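Local coordinates for 3-dehydroshikimate dehydratase (Bacillus anthracis, PDB 3DX5), which catalyses the manganese-dependent dehydration of 3-dehydroshikimate to 3,4-dihydroxybenzoate, a building block of the siderophore petrobactin, at residues F187-K200 / I239-E253. Residues are numbered along the deposited sequence; the frame is centred on the assembly and turned at random. Where two conformers were deposited one is given.
Sequences FQQLRPWIQHYHFK and IIQEVRDTDHFASLE. With MN (manganese (II) ion), chain B; DHB (3,4-dihydroxybenzoic acid), chain D.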
ATOM      1  N   PHE A 187       0.942  19.865 -23.011  1.00 12.44           N
ATOM      2  CA  PHE A 187      -0.445  20.217 -22.795  1.00 11.83           C
ATOM      3  C   PHE A 187      -1.084  20.637 -24.127  1.00 11.16           C
ATOM      4  O   PHE A 187      -2.203  20.194 -24.447  1.00 10.90           O
ATOM      5  CB  PHE A 187      -0.603  21.329 -21.760  1.00 11.21           C
ATOM      6  CG  PHE A 187      -1.931  21.993 -21.825  1.00 12.44           C
ATOM      7  CD1 PHE A 187      -3.066  21.343 -21.343  1.00 12.85           C
ATOM      8  CD2 PHE A 187      -2.074  23.236 -22.435  1.00 12.23           C
ATOM      9  CE1 PHE A 187      -4.316  21.930 -21.431  1.00 14.34           C
ATOM     10  CE2 PHE A 187      -3.327  23.837 -22.542  1.00 11.26           C
ATOM     11  CZ  PHE A 187      -4.445  23.192 -22.035  1.00 13.43           C
ATOM     12  N   GLN A 188      -0.377  21.462 -24.908  1.00 10.52           N
ATOM     13  CA  GLN A 188      -0.970  22.036 -26.103  1.00 11.30           C
ATOM     14  C   GLN A 188      -1.195  20.935 -27.135  1.00 12.20           C
ATOM     15  O   GLN A 188      -2.233  20.927 -27.822  1.00 11.97           O
ATOM     16  CB  GLN A 188      -0.140  23.194 -26.703  1.00 11.10           C
ATOM     17  CG  GLN A 188      -0.199  24.478 -25.841  1.00 10.22           C
ATOM     18  CD  GLN A 188       0.844  25.519 -26.215  1.00 12.84           C
ATOM     19  OE1 GLN A 188       1.713  25.285 -27.057  1.00 12.36           O
ATOM     20  NE2 GLN A 188       0.763  26.681 -25.576  1.00 11.26           N
ATOM     21  N   GLN A 189      -0.260  19.991 -27.206  1.00 11.54           N
ATOM     22  CA  GLN A 189      -0.357  18.913 -28.177  1.00 11.91           C
ATOM     23  C   GLN A 189      -1.368  17.885 -27.771  1.00 11.79           C
ATOM     24  O   GLN A 189      -2.020  17.322 -28.636  1.00 12.67           O
ATOM     25  CB  GLN A 189       1.002  18.244 -28.427  1.00 12.31           C
ATOM     26  CG  GLN A 189       1.929  19.126 -29.270  1.00 14.28           C
ATOM     27  CD  GLN A 189       3.228  18.431 -29.587  1.00 19.76           C
ATOM     28  OE1 GLN A 189       3.240  17.397 -30.244  1.00 21.40           O
ATOM     29  NE2 GLN A 189       4.345  19.012 -29.140  1.00 19.96           N
ATOM     30  N   LEU A 190      -1.503  17.634 -26.472  1.00 10.99           N
ATOM     31  CA  LEU A 190      -2.442  16.615 -25.976  1.00 11.26           C
ATOM     32  C   LEU A 190      -3.845  17.140 -25.649  1.00 11.58           C
ATOM     33  O   LEU A 190      -4.746  16.336 -25.365  1.00 10.46           O
ATOM     34  CB  LEU A 190      -1.878  15.874 -24.753  1.00 11.68           C
ATOM     35  CG  LEU A 190      -0.699  14.920 -25.035  1.00 11.64           C
ATOM     36  CD1 LEU A 190       0.022  14.621 -23.729  1.00 10.93           C
ATOM     37  CD2 LEU A 190      -1.214  13.644 -25.722  1.00 10.59           C
ATOM     38  N   ARG A 191      -4.014  18.468 -25.702  1.00 10.58           N
ATOM     39  CA  ARG A 191      -5.281  19.103 -25.354  1.00 11.03           C
ATOM     40  C   ARG A 191      -6.597  18.428 -25.828  1.00 11.73           C
ATOM     41  O   ARG A 191      -7.528  18.312 -25.028  1.00 11.67           O
ATOM     42  CB  ARG A 191      -5.308  20.603 -25.711  1.00 10.58           C
ATOM     43  CG  ARG A 191      -6.398  21.332 -24.868  1.00 10.85           C
ATOM     44  CD  ARG A 191      -6.411  22.841 -25.082  1.00 13.38           C
ATOM     45  NE  ARG A 191      -7.488  23.459 -24.300  1.00 15.21           N
ATOM     46  CZ  ARG A 191      -7.553  24.751 -23.986  1.00 15.96           C
ATOM     47  NH1 ARG A 191      -6.600  25.599 -24.381  1.00 11.49           N
ATOM     48  NH2 ARG A 191      -8.588  25.198 -23.283  1.00 14.45           N
ATOM     49  N   PRO A 192      -6.685  18.006 -27.106  1.00 12.04           N
ATOM     50  CA  PRO A 192      -7.935  17.400 -27.560  1.00 12.93           C
ATOM     51  C   PRO A 192      -8.359  16.143 -26.785  1.00 13.76           C
ATOM     52  O   PRO A 192      -9.548  15.824 -26.780  1.00 14.60           O
ATOM     53  CB  PRO A 192      -7.650  17.040 -29.027  1.00 13.26           C
ATOM     54  CG  PRO A 192      -6.629  18.045 -29.467  1.00 12.31           C
ATOM     55  CD  PRO A 192      -5.727  18.160 -28.225  1.00 12.33           C
ATOM     56  N   TRP A 193      -7.413  15.461 -26.133  1.00 13.02           N
ATOM     57  CA  TRP A 193      -7.696  14.224 -25.384  1.00 12.86           C
ATOM     58  C   TRP A 193      -7.688  14.362 -23.863  1.00 12.46           C
ATOM     59  O   TRP A 193      -8.044  13.444 -23.157  1.00 12.75           O
ATOM     60  CB  TRP A 193      -6.681  13.142 -25.773  1.00 13.04           C
ATOM     61  CG  TRP A 193      -6.751  12.821 -27.207  1.00 14.78           C
ATOM     62  CD1 TRP A 193      -7.599  11.928 -27.803  1.00 14.60           C
ATOM     63  CD2 TRP A 193      -5.979  13.422 -28.271  1.00 15.47           C
ATOM     64  NE1 TRP A 193      -7.380  11.912 -29.163  1.00 17.19           N
ATOM     65  CE2 TRP A 193      -6.397  12.817 -29.478  1.00 18.51           C
ATOM     66  CE3 TRP A 193      -4.970  14.399 -28.313  1.00 15.61           C
ATOM     67  CZ2 TRP A 193      -5.841  13.167 -30.741  1.00 20.04           C
ATOM     68  CZ3 TRP A 193      -4.419  14.753 -29.560  1.00 17.15           C
ATOM     69  CH2 TRP A 193      -4.852  14.132 -30.754  1.00 19.64           C
ATOM     70  N   ILE A 194      -7.274  15.502 -23.342  1.00 12.08           N
ATOM     71  CA  ILE A 194      -7.081  15.602 -21.885  1.00 12.25           C
ATOM     72  C   ILE A 194      -8.424  15.701 -21.143  1.00 12.12           C
ATOM     73  O   ILE A 194      -9.283  16.485 -21.545  1.00 11.09           O
ATOM     74  CB  ILE A 194      -6.221  16.830 -21.537  1.00 12.44           C
ATOM     75  CG1 ILE A 194      -4.768  16.595 -21.984  1.00 12.33           C
ATOM     76  CG2 ILE A 194      -6.303  17.214 -19.983  1.00 12.64           C
ATOM     77  CD1 ILE A 194      -4.014  17.883 -21.967  1.00 13.34           C
ATOM     78  N   GLN A 195      -8.592  14.944 -20.056  0.50 11.92           N
ATOM     79  CA  GLN A 195      -9.793  15.108 -19.214  0.50 12.38           C
ATOM     80  C   GLN A 195      -9.465  15.357 -17.745  0.50 11.89           C
ATOM     81  O   GLN A 195     -10.364  15.658 -16.945  0.50 11.45           O
ATOM     82  CB  GLN A 195     -10.712  13.894 -19.333  0.50 12.61           C
ATOM     83  CG  GLN A 195     -11.251  13.675 -20.737  0.50 16.83           C
ATOM     84  CD  GLN A 195     -12.484  14.496 -21.035  0.50 21.11           C
ATOM     85  OE1 GLN A 195     -12.421  15.716 -21.193  0.50 21.84           O
ATOM     86  NE2 GLN A 195     -13.627  13.818 -21.130  0.50 23.33           N
ATOM     87  N   HIS A 196      -8.184  15.225 -17.387  1.00 10.82           N
ATOM     88  CA  HIS A 196      -7.761  15.290 -15.975  1.00 10.35           C
ATOM     89  C   HIS A 196      -6.266  15.568 -15.911  1.00 10.48           C
ATOM     90  O   HIS A 196      -5.519  15.262 -16.867  1.00 10.24           O
ATOM     91  CB  HIS A 196      -8.084  13.950 -15.251  1.00 10.56           C
ATOM     92  CG  HIS A 196      -8.439  14.078 -13.788  1.00 10.93           C
ATOM     93  ND1 HIS A 196      -7.509  14.353 -12.805  1.00 13.36           N
ATOM     94  CD2 HIS A 196      -9.609  13.879 -13.140  1.00 11.75           C
ATOM     95  CE1 HIS A 196      -8.096  14.348 -11.620  1.00 12.01           C
ATOM     96  NE2 HIS A 196      -9.373  14.058 -11.797  1.00 14.07           N
ATOM     97  N   TYR A 197      -5.816  16.166 -14.813  1.00  9.48           N
ATOM     98  CA  TYR A 197      -4.357  16.323 -14.581  1.00 10.61           C
ATOM     99  C   TYR A 197      -3.938  15.707 -13.248  1.00 10.54           C
ATOM    100  O   TYR A 197      -4.744  15.586 -12.341  1.00 10.45           O
ATOM    101  CB  TYR A 197      -3.915  17.794 -14.526  1.00  8.83           C
ATOM    102  CG  TYR A 197      -4.513  18.652 -15.603  1.00 10.11           C
ATOM    103  CD1 TYR A 197      -3.964  18.673 -16.884  1.00 10.18           C
ATOM    104  CD2 TYR A 197      -5.649  19.456 -15.338  1.00 11.26           C
ATOM    105  CE1 TYR A 197      -4.518  19.458 -17.890  1.00  7.92           C
ATOM    106  CE2 TYR A 197      -6.193  20.261 -16.326  1.00  8.90           C
ATOM    107  CZ  TYR A 197      -5.622  20.240 -17.604  1.00 10.61           C
ATOM    108  OH  TYR A 197      -6.152  21.033 -18.607  1.00 12.26           O
ATOM    109  N   HIS A 198      -2.655  15.376 -13.148  1.00 10.97           N
ATOM    110  CA  HIS A 198      -1.956  15.102 -11.886  1.00 12.21           C
ATOM    111  C   HIS A 198      -0.865  16.135 -11.746  1.00 11.47           C
ATOM    112  O   HIS A 198      -0.096  16.345 -12.694  1.00 11.54           O
ATOM    113  CB  HIS A 198      -1.314  13.696 -11.917  1.00 11.50           C
ATOM    114  CG  HIS A 198      -2.260  12.600 -11.539  1.00 12.56           C
ATOM    115  ND1 HIS A 198      -1.871  11.274 -11.432  1.00 10.76           N
ATOM    116  CD2 HIS A 198      -3.580  12.637 -11.231  1.00 10.91           C
ATOM    117  CE1 HIS A 198      -2.913  10.548 -11.061  1.00 11.61           C
ATOM    118  NE2 HIS A 198      -3.963  11.351 -10.936  1.00 10.67           N
ATOM    119  N   PHE A 199      -0.774  16.751 -10.572  1.00 10.59           N
ATOM    120  CA  PHE A 199       0.252  17.732 -10.268  1.00 10.18           C
ATOM    121  C   PHE A 199       1.123  17.177  -9.132  1.00 10.76           C
ATOM    122  O   PHE A 199       0.635  16.984  -8.012  1.00  9.50           O
ATOM    123  CB  PHE A 199      -0.384  19.029  -9.718  1.00  9.83           C
ATOM    124  CG  PHE A 199      -1.020  19.952 -10.765  1.00 11.32           C
ATOM    125  CD1 PHE A 199      -1.156  19.577 -12.099  1.00 11.21           C
ATOM    126  CD2 PHE A 199      -1.552  21.174 -10.368  1.00 11.14           C
ATOM    127  CE1 PHE A 199      -1.763  20.437 -13.032  1.00 11.54           C
ATOM    128  CE2 PHE A 199      -2.155  22.046 -11.283  1.00 12.54           C
ATOM    129  CZ  PHE A 199      -2.259  21.676 -12.626  1.00 11.77           C
ATOM    130  N   LYS A 200       2.406  16.939  -9.384  1.00 10.56           N
ATOM    131  CA  LYS A 200       3.330  16.659  -8.277  1.00 10.65           C
ATOM    132  C   LYS A 200       4.693  17.180  -8.718  1.00 11.00           C
ATOM    133  O   LYS A 200       4.884  17.486  -9.901  1.00 10.42           O
ATOM    134  CB  LYS A 200       3.343  15.152  -7.878  1.00  9.92           C
ATOM    135  CG  LYS A 200       3.728  14.148  -9.019  1.00 11.10           C
ATOM    136  CD  LYS A 200       3.803  12.710  -8.449  1.00  7.95           C
ATOM    137  CE  LYS A 200       4.235  11.673  -9.509  1.00 12.28           C
ATOM    138  NZ  LYS A 200       3.233  11.542 -10.627  1.00  8.58           N
ATOM    139  N   ILE A 239       2.662  26.027 -15.954  1.00 16.07           N
ATOM    140  CA  ILE A 239       1.610  25.026 -16.150  1.00 14.77           C
ATOM    141  C   ILE A 239       0.236  25.563 -15.755  1.00 14.74           C
ATOM    142  O   ILE A 239      -0.694  25.522 -16.551  1.00 15.00           O
ATOM    143  CB  ILE A 239       1.915  23.750 -15.358  1.00 13.95           C
ATOM    144  CG1 ILE A 239       3.150  23.073 -15.976  1.00 12.36           C
ATOM    145  CG2 ILE A 239       0.640  22.848 -15.271  1.00 13.68           C
ATOM    146  CD1 ILE A 239       3.833  22.033 -15.050  1.00 11.22           C
ATOM    147  N   ILE A 240       0.100  26.075 -14.539  1.00 14.54           N
ATOM    148  CA  ILE A 240      -1.218  26.516 -14.084  1.00 15.06           C
ATOM    149  C   ILE A 240      -1.751  27.675 -14.931  1.00 16.23           C
ATOM    150  O   ILE A 240      -2.967  27.754 -15.177  1.00 15.14           O
ATOM    151  CB  ILE A 240      -1.218  26.818 -12.553  1.00 14.53           C
ATOM    152  CG1 ILE A 240      -0.966  25.494 -11.811  1.00 15.87           C
ATOM    153  CG2 ILE A 240      -2.513  27.533 -12.110  1.00 15.04           C
ATOM    154  CD1 ILE A 240      -0.607  25.638 -10.300  1.00 16.44           C
ATOM    155  N   GLN A 241      -0.859  28.561 -15.392  1.00 17.85           N
ATOM    156  CA  GLN A 241      -1.279  29.678 -16.286  1.00 19.84           C
ATOM    157  C   GLN A 241      -1.936  29.168 -17.552  1.00 20.08           C
ATOM    158  O   GLN A 241      -2.900  29.764 -18.010  1.00 20.25           O
ATOM    159  CB  GLN A 241      -0.108  30.548 -16.696  1.00 21.22           C
ATOM    160  CG  GLN A 241       0.337  31.515 -15.661  1.00 26.43           C
ATOM    161  CD  GLN A 241       1.478  32.380 -16.170  1.00 34.42           C
ATOM    162  OE1 GLN A 241       1.269  33.267 -17.003  1.00 38.26           O
ATOM    163  NE2 GLN A 241       2.695  32.118 -15.683  1.00 36.36           N
ATOM    164  N   GLU A 242      -1.422  28.061 -18.103  1.00 20.08           N
ATOM    165  CA  GLU A 242      -2.016  27.392 -19.276  1.00 20.71           C
ATOM    166  C   GLU A 242      -3.293  26.635 -19.000  1.00 20.62           C
ATOM    167  O   GLU A 242      -4.223  26.713 -19.786  1.00 21.70           O
ATOM    168  CB  GLU A 242      -1.074  26.321 -19.823  1.00 21.25           C
ATOM    169  CG  GLU A 242       0.045  26.799 -20.606  1.00 25.17           C
ATOM    170  CD  GLU A 242      -0.375  27.487 -21.887  1.00 28.52           C
ATOM    171  OE1 GLU A 242      -0.931  26.820 -22.811  1.00 28.58           O
ATOM    172  OE2 GLU A 242      -0.114  28.703 -21.948  1.00 28.11           O
ATOM    173  N   VAL A 243      -3.330  25.857 -17.916  1.00 18.77           N
ATOM    174  CA  VAL A 243      -4.445  24.964 -17.722  1.00 18.18           C
ATOM    175  C   VAL A 243      -5.586  25.563 -16.891  1.00 18.51           C
ATOM    176  O   VAL A 243      -6.684  24.999 -16.842  1.00 17.25           O
ATOM    177  CB  VAL A 243      -3.995  23.577 -17.179  1.00 18.04           C
ATOM    178  CG1 VAL A 243      -2.823  23.025 -18.049  1.00 17.63           C
ATOM    179  CG2 VAL A 243      -3.607  23.663 -15.713  1.00 15.89           C
ATOM    180  N   ARG A 244      -5.356  26.718 -16.292  1.00 19.32           N
ATOM    181  CA  ARG A 244      -6.354  27.274 -15.360  1.00 21.95           C
ATOM    182  C   ARG A 244      -7.702  27.617 -15.942  1.00 22.38           C
ATOM    183  O   ARG A 244      -8.648  27.733 -15.182  1.00 23.91           O
ATOM    184  CB  ARG A 244      -5.832  28.464 -14.536  1.00 21.86           C
ATOM    185  CG  ARG A 244      -5.740  29.783 -15.243  1.00 23.89           C
ATOM    186  CD  ARG A 244      -4.908  30.661 -14.363  1.00 29.76           C
ATOM    187  NE  ARG A 244      -4.965  32.095 -14.645  1.00 38.25           N
ATOM    188  CZ  ARG A 244      -4.534  32.699 -15.756  1.00 41.44           C
ATOM    189  NH1 ARG A 244      -4.036  32.009 -16.781  1.00 43.14           N
ATOM    190  NH2 ARG A 244      -4.633  34.015 -15.857  1.00 42.46           N
ATOM    191  N   ASP A 245      -7.800  27.778 -17.260  0.50 22.42           N
ATOM    192  CA  ASP A 245      -9.095  28.023 -17.909  0.50 22.94           C
ATOM    193  C   ASP A 245      -9.501  26.850 -18.805  0.50 22.23           C
ATOM    194  O   ASP A 245     -10.069  27.043 -19.885  0.50 22.09           O
ATOM    195  CB  ASP A 245      -9.060  29.298 -18.764  0.50 23.37           C
ATOM    196  CG  ASP A 245      -8.811  30.536 -17.950  0.50 25.88           C
ATOM    197  OD1 ASP A 245      -9.760  31.011 -17.281  0.50 30.67           O
ATOM    198  OD2 ASP A 245      -7.672  31.051 -17.992  0.50 28.52           O
ATOM    199  N   THR A 246      -9.157  25.644 -18.374  1.00 20.90           N
ATOM    200  CA  THR A 246      -9.765  24.418 -18.901  1.00 19.64           C
ATOM    201  C   THR A 246     -10.692  23.995 -17.780  1.00 19.07           C
ATOM    202  O   THR A 246     -10.588  24.502 -16.651  1.00 17.81           O
ATOM    203  CB  THR A 246      -8.743  23.261 -19.214  1.00 19.67           C
ATOM    204  OG1 THR A 246      -8.125  22.806 -18.002  1.00 19.01           O
ATOM    205  CG2 THR A 246      -7.642  23.729 -20.165  1.00 20.39           C
ATOM    206  N   ASP A 247     -11.573  23.052 -18.082  0.60 18.38           N
ATOM    207  CA  ASP A 247     -12.582  22.648 -17.135  0.60 18.02           C
ATOM    208  C   ASP A 247     -12.182  21.415 -16.304  0.60 17.63           C
ATOM    209  O   ASP A 247     -12.963  20.950 -15.476  0.60 18.23           O
ATOM    210  CB  ASP A 247     -13.888  22.395 -17.896  0.60 18.60           C
ATOM    211  CG  ASP A 247     -14.434  23.661 -18.549  0.60 18.40           C
ATOM    212  OD1 ASP A 247     -14.283  24.750 -17.969  0.60 17.29           O
ATOM    213  OD2 ASP A 247     -15.017  23.563 -19.643  0.60 20.94           O
ATOM    214  N   HIS A 248     -10.972  20.907 -16.511  1.00 16.22           N
ATOM    215  CA  HIS A 248     -10.560  19.602 -15.921  1.00 15.08           C
ATOM    216  C   HIS A 248     -10.004  19.750 -14.531  1.00 13.61           C
ATOM    217  O   HIS A 248      -9.431  20.797 -14.173  1.00 13.80           O
ATOM    218  CB  HIS A 248      -9.564  18.879 -16.837  1.00 14.02           C
ATOM    219  CG  HIS A 248      -9.983  18.892 -18.280  1.00 14.42           C
ATOM    220  ND1 HIS A 248     -11.221  18.450 -18.703  1.00 12.85           N
ATOM    221  CD2 HIS A 248      -9.351  19.360 -19.389  1.00 14.96           C
ATOM    222  CE1 HIS A 248     -11.318  18.607 -20.018  1.00 15.11           C
ATOM    223  NE2 HIS A 248     -10.195  19.163 -20.454  1.00 14.69           N
ATOM    224  N   PHE A 249     -10.223  18.731 -13.713  1.00 12.55           N
ATOM    225  CA  PHE A 249      -9.673  18.741 -12.374  1.00 11.05           C
ATOM    226  C   PHE A 249      -8.170  18.492 -12.428  1.00 10.89           C
ATOM    227  O   PHE A 249      -7.684  17.695 -13.260  1.00  9.71           O
ATOM    228  CB  PHE A 249     -10.335  17.643 -11.531  1.00 10.52           C
ATOM    229  CG  PHE A 249     -11.659  18.070 -10.898  1.00 12.32           C
ATOM    230  CD1 PHE A 249     -12.891  17.830 -11.556  1.00 10.33           C
ATOM    231  CD2 PHE A 249     -11.669  18.712  -9.659  1.00 10.63           C
ATOM    232  CE1 PHE A 249     -14.109  18.247 -10.972  1.00 12.65           C
ATOM    233  CE2 PHE A 249     -12.865  19.106  -9.059  1.00 10.52           C
ATOM    234  CZ  PHE A 249     -14.099  18.877  -9.714  1.00  9.81           C
ATOM    235  N   ALA A 250      -7.445  19.129 -11.513  1.00 10.52           N
ATOM    236  CA  ALA A 250      -6.048  18.784 -11.297  1.00 10.53           C
ATOM    237  C   ALA A 250      -5.946  18.200  -9.921  1.00 10.77           C
ATOM    238  O   ALA A 250      -6.263  18.877  -8.940  1.00 10.88           O
ATOM    239  CB  ALA A 250      -5.134  20.057 -11.421  1.00  9.31           C
ATOM    240  N   SER A 251      -5.491  16.947  -9.821  1.00 10.88           N
ATOM    241  CA  SER A 251      -5.270  16.346  -8.507  1.00 11.09           C
ATOM    242  C   SER A 251      -3.889  16.702  -7.952  1.00 11.92           C
ATOM    243  O   SER A 251      -2.904  16.649  -8.696  1.00 12.33           O
ATOM    244  CB  SER A 251      -5.342  14.820  -8.626  1.00 11.39           C
ATOM    245  OG  SER A 251      -6.687  14.399  -8.539  1.00 13.68           O
ATOM    246  N   LEU A 252      -3.809  16.989  -6.648  1.00 11.05           N
ATOM    247  CA  LEU A 252      -2.546  17.177  -5.973  1.00 12.12           C
ATOM    248  C   LEU A 252      -2.065  15.785  -5.563  1.00 12.18           C
ATOM    249  O   LEU A 252      -2.425  15.288  -4.483  1.00 12.92           O
ATOM    250  CB  LEU A 252      -2.681  18.121  -4.740  1.00 11.01           C
ATOM    251  CG  LEU A 252      -3.290  19.496  -5.058  1.00 14.17           C
ATOM    252  CD1 LEU A 252      -3.281  20.394  -3.821  1.00 11.29           C
ATOM    253  CD2 LEU A 252      -2.555  20.182  -6.265  1.00 14.01           C
ATOM    254  N   GLU A 253      -1.295  15.147  -6.442  1.00 11.93           N
ATOM    255  CA  GLU A 253      -0.921  13.756  -6.253  1.00 12.34           C
ATOM    256  C   GLU A 253       0.265  13.642  -5.316  1.00 12.71           C
ATOM    257  O   GLU A 253       1.409  13.418  -5.768  1.00 13.36           O
ATOM    258  CB  GLU A 253      -0.552  13.131  -7.597  1.00 12.22           C
ATOM    259  CG  GLU A 253      -0.545  11.597  -7.568  1.00 14.03           C
ATOM    260  CD  GLU A 253      -0.171  10.999  -8.921  1.00 13.87           C
ATOM    261  OE1 GLU A 253       0.610  11.649  -9.652  1.00 15.73           O
ATOM    262  OE2 GLU A 253      -0.667   9.888  -9.252  1.00 14.99           O
TER
HETATM  263 MN    MN B 287       0.146  10.220 -11.460  1.00 13.95          MN
HETATM  264  C1  DHB D 289       0.820   5.895  -9.346  1.00 18.25           C
HETATM  265  C2  DHB D 289       0.728   7.114 -10.012  1.00 18.29           C
HETATM  266  C3  DHB D 289       1.875   7.874 -10.259  1.00 18.33           C
HETATM  267  O3  DHB D 289       1.866   9.079 -10.912  1.00 15.67           O
HETATM  268  C4  DHB D 289       3.171   7.343  -9.828  1.00 20.66           C
HETATM  269  O4  DHB D 289       4.257   8.102 -10.092  1.00 20.45           O
HETATM  270  C5  DHB D 289       3.254   6.109  -9.189  1.00 19.34           C
HETATM  271  C6  DHB D 289       2.064   5.397  -8.951  1.00 20.09           C
HETATM  272  C   DHB D 289      -0.451   5.107  -9.076  1.00 18.97           C
HETATM  273  O1  DHB D 289      -0.460   3.998  -8.531  1.00 18.58           O
HETATM  274  O2  DHB D 289      -1.627   5.629  -9.416  1.00 18.36           O
HETATM  275  O   HOH W   1      -2.452  27.157 -24.744  1.00 26.18           O
HETATM  276  O   HOH W   2      -8.539  19.925 -22.670  1.00 27.29           O
HETATM  277  O   HOH W   3     -11.672  16.362 -14.779  1.00 11.56           O
HETATM  278  O   HOH W   4     -13.323  17.359 -17.282  1.00 24.09           O
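Glu253 OE1 is gripped twice: it ligates the manganese ion at 2.4 Å and accepts a salt-bridging hydrogen bond from Lys200 NZ (2.8 Å), which comes from above the carboxylate plane. Glu253 OE2 also binds the metal (bidentate), and His198 ND1 coordinates it at 2.3 Å, its NE2 hydrogen-bonded to Glu33; Glu142 and Asp172 complete the protein's share. The lysine chain runs extended until a last bend (chi4 -64°) turns NZ to donate also to O3 of the bound 3,4-dihydroxybenzoate, itself a metal ligand. Beneath the site, parallel strand bonds include Phe199 N to Ser251 O (2.8 Å). Tyr197 O takes two donors, Ser251 N and His196 ND1, from opposite faces of its plane, the His196 ring being held at NE2 by Thr65. On the face shared by Tyr197, Phe199 and Ala250, Ala250 CB sits over the Phe199 ring, 3.6 Å from its centroid (CH-pi), while Val243 CG2 meets the ring's edge. Tyr197 OH donates to Thr246 OG1 (2.7 Å), which in turn donates to Val243 O. Strand 249-252, its axis 26° from that of 194-199, lies between strands 194-202 and 2-6 of the TIM barrel, with helix 236-243 packed outside and touching helix 173-178.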